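Local coordinates for metallo-beta-lactamase family protein (Staphylococcus aureus, PDB 3R2U) that binds a single iron(III) ion in a metallo-beta-lactamase fold and probably acts as an iron-dependent enzyme on sulfur compounds, as in rhodanese-linked persulfide dioxygenases, at residues A[33-38]-A[83-88]; A[142-147]-A[272-277]. One frame throughout, in Å; residues are numbered along the deposited sequence.

Interaction 1: residues A[33-38]-A[83-88]; sequences KHLSQA and ADFASG
Gln37 lies across the ring of Phe85, and Leu35 packs at the root of the same side chain. CB of Gln37 points toward the 83-88 loop. CG is anti to the backbone N (chi1 -171°), which carries it over one face of the Phe85 ring. Gln37 CG sits 3.9 Å from the centroid of the Phe85 ring and 27° off the ring normal, a CH-pi contact displaced toward the rim. Its closest ring atom is CE1. The chain then bends at chi2 and runs on across the ring. Gln37 CD passes Phe85 CZ at 3.8 Å. At the tip, Gln37 NE2 comes to 3.4 Å from Phe85 CZ. The amide plane is tilted 39° from the ring, so the two groups are not stacked flat. The polar partner of NE2 is Asp54 O, to which it is hydrogen-bonded; this anchors the amide.

The 83-88 loop carries the end of the HxHxDH-type sequence of the metallo-beta-lactamase superfamily. That sequence starts here at the iron ligand His80, and Phe85 takes the place of its last histidine. The side chain of Asp84 lies close to the bound iron. On the other side of the contact, Ser36 and Gln37 form a G1 beta bulge opposite Asp32, at the start of strand 37-44.

Leu35 meets Phe85 at the base of its side chain, at CB. Leu35 CD1 is 3.8 Å from Phe85 CB, and CD2 also touches that atom. The Leu35 and Phe85 side chains cross at about a right angle. No direct hydrogen bond joins the two segments. Water 1 bridges their backbones instead, donating to Leu35 O at 3.0 Å and, weakly, to Asp84 O at 2.8 Å.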
loop_
_atom_site.group_PDB
_atom_site.type_symbol
_atom_site.label_atom_id
_atom_site.label_comp_id
_atom_site.label_asym_id
_atom_site.label_seq_id
_atom_site.Cartn_x
_atom_site.Cartn_y
_atom_site.Cartn_z
ATOM N N LYS A 33 3.594 -11.887 13.785
ATOM C CA LYS A 33 2.456 -12.743 14.133
ATOM C C LYS A 33 2.598 -14.202 13.646
ATOM O O LYS A 33 2.133 -15.139 14.314
ATOM C CB LYS A 33 1.175 -12.133 13.588
ATOM C CG LYS A 33 1.106 -12.138 12.047
ATOM C CD LYS A 33 -0.243 -11.658 11.538
ATOM C CE LYS A 33 -0.349 -11.834 10.030
ATOM N NZ LYS A 33 -1.685 -11.450 9.526
ATOM N N HIS A 34 3.240 -14.419 12.500
ATOM C CA HIS A 34 3.380 -15.793 11.970
ATOM C C HIS A 34 4.395 -16.600 12.752
ATOM O O HIS A 34 4.205 -17.802 13.014
ATOM C CB HIS A 34 3.772 -15.770 10.509
ATOM C CG HIS A 34 2.731 -15.176 9.629
ATOM N ND1 HIS A 34 2.876 -13.941 9.037
ATOM C CD2 HIS A 34 1.506 -15.631 9.269
ATOM C CE1 HIS A 34 1.806 -13.684 8.311
ATOM N NE2 HIS A 34 0.958 -14.690 8.441
ATOM N N LEU A 35 5.462 -15.923 13.149
ATOM C CA LEU A 35 6.524 -16.541 13.921
ATOM C C LEU A 35 6.226 -16.573 15.421
ATOM O O LEU A 35 6.854 -17.335 16.137
ATOM C CB LEU A 35 7.832 -15.756 13.718
ATOM C CG LEU A 35 8.343 -15.561 12.294
ATOM C CD1 LEU A 35 9.610 -14.678 12.293
ATOM C CD2 LEU A 35 8.600 -16.903 11.628
ATOM N N SER A 36 5.286 -15.737 15.886
ATOM C CA SER A 36 4.997 -15.559 17.328
ATOM C C SER A 36 6.287 -15.137 18.022
ATOM O O SER A 36 6.572 -15.534 19.166
ATOM C CB SER A 36 4.467 -16.829 17.975
ATOM O OG SER A 36 3.196 -17.183 17.478
ATOM N N GLN A 37 7.044 -14.288 17.335
ATOM C CA GLN A 37 8.382 -13.906 17.758
ATOM C C GLN A 37 8.525 -12.429 18.023
ATOM O O GLN A 37 8.050 -11.600 17.244
ATOM C CB GLN A 37 9.352 -14.368 16.663
ATOM C CG GLN A 37 10.848 -14.259 16.986
ATOM C CD GLN A 37 11.476 -12.941 16.610
ATOM O OE1 GLN A 37 10.968 -12.214 15.754
ATOM N NE2 GLN A 37 12.605 -12.626 17.242
ATOM N N ALA A 38 9.217 -12.115 19.123
ATOM C CA ALA A 38 9.472 -10.752 19.526
ATOM C C ALA A 38 10.948 -10.397 19.430
ATOM O O ALA A 38 11.790 -11.101 19.968
ATOM C CB ALA A 38 8.979 -10.508 20.956
ATOM N N ALA A 83 15.376 -22.040 17.093
ATOM C CA ALA A 83 14.818 -23.226 16.460
ATOM C C ALA A 83 13.544 -22.915 15.700
ATOM O O ALA A 83 13.028 -23.774 14.995
ATOM C CB ALA A 83 14.510 -24.281 17.529
ATOM N N ASP A 84 13.057 -21.690 15.795
ATOM C CA ASP A 84 11.742 -21.379 15.243
ATOM C C ASP A 84 11.645 -20.190 14.290
ATOM O O ASP A 84 10.548 -19.808 13.892
ATOM C CB ASP A 84 10.716 -21.286 16.385
ATOM C CG ASP A 84 11.253 -20.538 17.568
ATOM O OD1 ASP A 84 12.248 -19.806 17.411
ATOM O OD2 ASP A 84 10.685 -20.679 18.660
ATOM N N PHE A 85 12.792 -19.637 13.902
ATOM C CA PHE A 85 12.835 -18.630 12.832
ATOM C C PHE A 85 14.291 -18.496 12.442
ATOM O O PHE A 85 15.162 -18.957 13.164
ATOM C CB PHE A 85 12.222 -17.269 13.218
ATOM C CG PHE A 85 13.052 -16.480 14.173
ATOM C CD1 PHE A 85 13.018 -16.760 15.532
ATOM C CD2 PHE A 85 13.887 -15.469 13.719
ATOM C CE1 PHE A 85 13.802 -16.043 16.427
ATOM C CE2 PHE A 85 14.668 -14.733 14.607
ATOM C CZ PHE A 85 14.628 -15.023 15.968
ATOM N N ALA A 86 14.532 -17.871 11.296
ATOM C CA ALA A 86 15.866 -17.715 10.771
ATOM C C ALA A 86 16.449 -16.415 11.271
ATOM O O ALA A 86 15.868 -15.356 11.081
ATOM C CB ALA A 86 15.839 -17.759 9.247
ATOM N N SER A 87 17.596 -16.503 11.941
ATOM C CA SER A 87 18.256 -15.323 12.483
ATOM C C SER A 87 18.778 -14.366 11.425
ATOM O O SER A 87 19.400 -14.782 10.448
ATOM C CB SER A 87 19.458 -15.754 13.312
ATOM O OG SER A 87 20.242 -14.633 13.691
ATOM N N GLY A 88 18.568 -13.074 11.653
ATOM C CA GLY A 88 19.144 -12.054 10.780
ATOM C C GLY A 88 20.476 -11.511 11.317
ATOM O O GLY A 88 21.026 -10.570 10.764
HETATM O O HOH W 1 9.762 -18.074 15.908
#

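Interaction 2: residues A[142-147]-A[272-277]; sequences GHTPES and QMKKIN. With FE (Fe (III) ion), chain E.
Lys274 meets Thr144 and Glu146 in a small, buried contact, part apolar and part electrostatic, between the iron-site loop 142-147 and helix 269-279. The lysine does all the reaching from the helix. Its chain bends at chi2 (91°) and again at chi4 (85°), and this brings NZ to the loop. Lys274 NZ lies 3.8 Å from Thr144 CG2, where the two side chains run antiparallel, one alongside the other. Glu146 comes from the loop to meet the lysine head-on. Its OE2 is 4.1 Å from Lys274 NZ, too far for a salt bridge, but the opposite charges probably still attract. Water 2 joins them: it donates to Glu146 OE1 at 2.8 Å and accepts from Lys274 NZ. Both side chains also hold the backbone of Ile81. Lys274 NZ bonds to Ile81 O, and Glu146 OE2 accepts from Ile81 N. Ile81 directly follows the iron ligand His80, so the pair grips the backbone beside a first-shell residue.

The loop itself brings a first-shell ligand. His143 NE2 binds the iron at 2.3 Å. His80 and Asp169 complete a two-histidine, one-carboxylate facial triad, as in persulfide dioxygenases of this superfamily. Waters 3, 4 and 5 fill the remaining three positions, with water 3 almost directly opposite His143. The imidazole's other nitrogen, ND1, is hydrogen-bonded to Arg178 O, which fixes the ring's rotation.

Past His143 the chain makes a type I beta turn from Thr144 to Ser147. Thr144 OG1 and Ser147 OG are hydrogen-bonded across that turn at 2.6 Å. The threonine hydroxyl thus faces its own loop, while CG2 meets the lysine.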
loop_
_atom_site.group_PDB
_atom_site.type_symbol
_atom_site.label_atom_id
_atom_site.label_comp_id
_atom_site.label_asym_id
_atom_site.label_seq_id
_atom_site.Cartn_x
_atom_site.Cartn_y
_atom_site.Cartn_z
ATOM N N GLY A 142 19.115 -23.617 29.812
ATOM C CA GLY A 142 17.902 -24.396 30.119
ATOM C C GLY A 142 17.155 -24.727 28.841
ATOM O O GLY A 142 17.017 -25.891 28.468
ATOM N N HIS A 143 16.662 -23.691 28.181
ATOM C CA HIS A 143 16.014 -23.845 26.899
ATOM C C HIS A 143 17.078 -24.397 25.947
ATOM O O HIS A 143 16.823 -25.338 25.197
ATOM C CB HIS A 143 15.454 -22.507 26.437
ATOM C CG HIS A 143 14.879 -22.543 25.064
ATOM N ND1 HIS A 143 13.771 -23.298 24.747
ATOM C CD2 HIS A 143 15.243 -21.905 23.928
ATOM C CE1 HIS A 143 13.485 -23.132 23.464
ATOM N NE2 HIS A 143 14.364 -22.294 22.947
ATOM N N THR A 144 18.273 -23.807 26.013
ATOM C CA THR A 144 19.445 -24.283 25.295
ATOM C C THR A 144 20.632 -24.094 26.224
ATOM O O THR A 144 20.577 -23.243 27.132
ATOM C CB THR A 144 19.747 -23.523 23.994
ATOM O OG1 THR A 144 20.125 -22.174 24.306
ATOM C CG2 THR A 144 18.559 -23.563 23.064
ATOM N N PRO A 145 21.704 -24.881 26.017
ATOM C CA PRO A 145 22.861 -24.735 26.898
ATOM C C PRO A 145 23.563 -23.369 26.792
ATOM O O PRO A 145 24.219 -22.934 27.759
ATOM C CB PRO A 145 23.806 -25.875 26.454
ATOM C CG PRO A 145 22.958 -26.783 25.545
ATOM C CD PRO A 145 21.923 -25.888 24.959
ATOM N N GLU A 146 23.420 -22.701 25.643
ATOM C CA GLU A 146 24.096 -21.418 25.420
ATOM C C GLU A 146 23.239 -20.181 25.688
ATOM O O GLU A 146 23.758 -19.079 25.620
ATOM C CB GLU A 146 24.657 -21.320 23.993
ATOM C CG GLU A 146 23.647 -20.925 22.896
ATOM C CD GLU A 146 22.642 -22.011 22.556
ATOM O OE1 GLU A 146 22.904 -23.197 22.835
ATOM O OE2 GLU A 146 21.596 -21.676 21.973
ATOM N N SER A 147 21.954 -20.364 25.981
ATOM C CA SER A 147 21.029 -19.245 26.184
ATOM C C SER A 147 21.533 -18.193 27.123
ATOM O O SER A 147 21.964 -18.493 28.222
ATOM C CB SER A 147 19.654 -19.710 26.709
ATOM O OG SER A 147 18.881 -20.300 25.688
ATOM N N GLN A 272 15.618 -28.008 11.348
ATOM C CA GLN A 272 16.327 -27.361 10.242
ATOM C C GLN A 272 16.737 -25.959 10.612
ATOM O O GLN A 272 17.791 -25.504 10.201
ATOM C CB GLN A 272 15.435 -27.326 8.993
ATOM C CG GLN A 272 16.069 -26.691 7.724
ATOM C CD GLN A 272 17.172 -27.550 7.122
ATOM O OE1 GLN A 272 17.363 -28.702 7.506
ATOM N NE2 GLN A 272 17.899 -26.989 6.183
ATOM N N MET A 273 15.889 -25.259 11.377
ATOM C CA MET A 273 16.172 -23.869 11.763
ATOM C C MET A 273 17.395 -23.778 12.630
ATOM O O MET A 273 18.177 -22.839 12.518
ATOM C CB MET A 273 14.999 -23.265 12.552
ATOM C CG MET A 273 13.735 -23.130 11.795
ATOM S SD MET A 273 13.563 -21.575 10.934
ATOM C CE MET A 273 15.107 -21.385 10.109
ATOM N N LYS A 274 17.538 -24.743 13.517
ATOM C CA LYS A 274 18.656 -24.786 14.437
ATOM C C LYS A 274 19.986 -24.879 13.666
ATOM O O LYS A 274 20.992 -24.273 14.043
ATOM C CB LYS A 274 18.500 -26.003 15.342
ATOM C CG LYS A 274 19.165 -25.894 16.682
ATOM C CD LYS A 274 18.186 -25.320 17.717
ATOM C CE LYS A 274 18.740 -25.408 19.128
ATOM N NZ LYS A 274 19.617 -24.280 19.515
ATOM N N LYS A 275 19.983 -25.681 12.607
ATOM C CA LYS A 275 21.174 -25.859 11.757
ATOM C C LYS A 275 21.448 -24.600 10.955
ATOM O O LYS A 275 22.575 -24.159 10.863
ATOM C CB LYS A 275 20.943 -27.022 10.794
ATOM C CG LYS A 275 20.612 -28.346 11.476
ATOM C CD LYS A 275 19.662 -29.172 10.580
ATOM C CE LYS A 275 20.331 -30.198 9.706
ATOM N NZ LYS A 275 20.482 -31.465 10.491
ATOM N N ILE A 276 20.409 -24.023 10.350
ATOM C CA ILE A 276 20.561 -22.758 9.611
ATOM C C ILE A 276 21.126 -21.659 10.504
ATOM O O ILE A 276 21.966 -20.858 10.085
ATOM C CB ILE A 276 19.204 -22.314 9.021
ATOM C CG1 ILE A 276 18.872 -23.214 7.827
ATOM C CG2 ILE A 276 19.220 -20.853 8.622
ATOM C CD1 ILE A 276 17.499 -22.962 7.235
ATOM N N ASN A 277 20.646 -21.609 11.743
ATOM C CA ASN A 277 21.122 -20.626 12.692
ATOM C C ASN A 277 22.507 -20.896 13.236
ATOM O O ASN A 277 23.266 -19.964 13.508
ATOM C CB ASN A 277 20.088 -20.449 13.806
ATOM C CG ASN A 277 18.852 -19.743 13.287
ATOM O OD1 ASN A 277 18.970 -18.924 12.372
ATOM N ND2 ASN A 277 17.671 -20.090 13.801
HETATM FE FE FE E . 14.243 -20.946 21.107
HETATM O O HOH W 2 21.515 -24.828 21.040
HETATM O O HOH W 3 14.155 -19.645 19.234
HETATM O O HOH W 4 15.800 -22.417 20.105
HETATM O O HOH W 5 12.608 -22.148 20.384
#

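From the N terminus, the chain leaves strand 25-32, passes 33-38 and runs through the first sheet. Interaction 1 closes this loop at 83-88, after strand 72-77 and before helix 89-96. Interaction 2 opens later, at 142-147 between two strands of the second sheet. It closes at 272-277, after a longer excursion of 124 residues. The two are in series and neither nest nor cross. They still touch in space. Asn277 of the helix bonds through ND2 to Phe85 O and through OD1 to Ser87 N, while Met273 packs on the same loop. Helix 269-279 therefore ties the 83-88 loop of the first sheet to the iron-binding loop of the second.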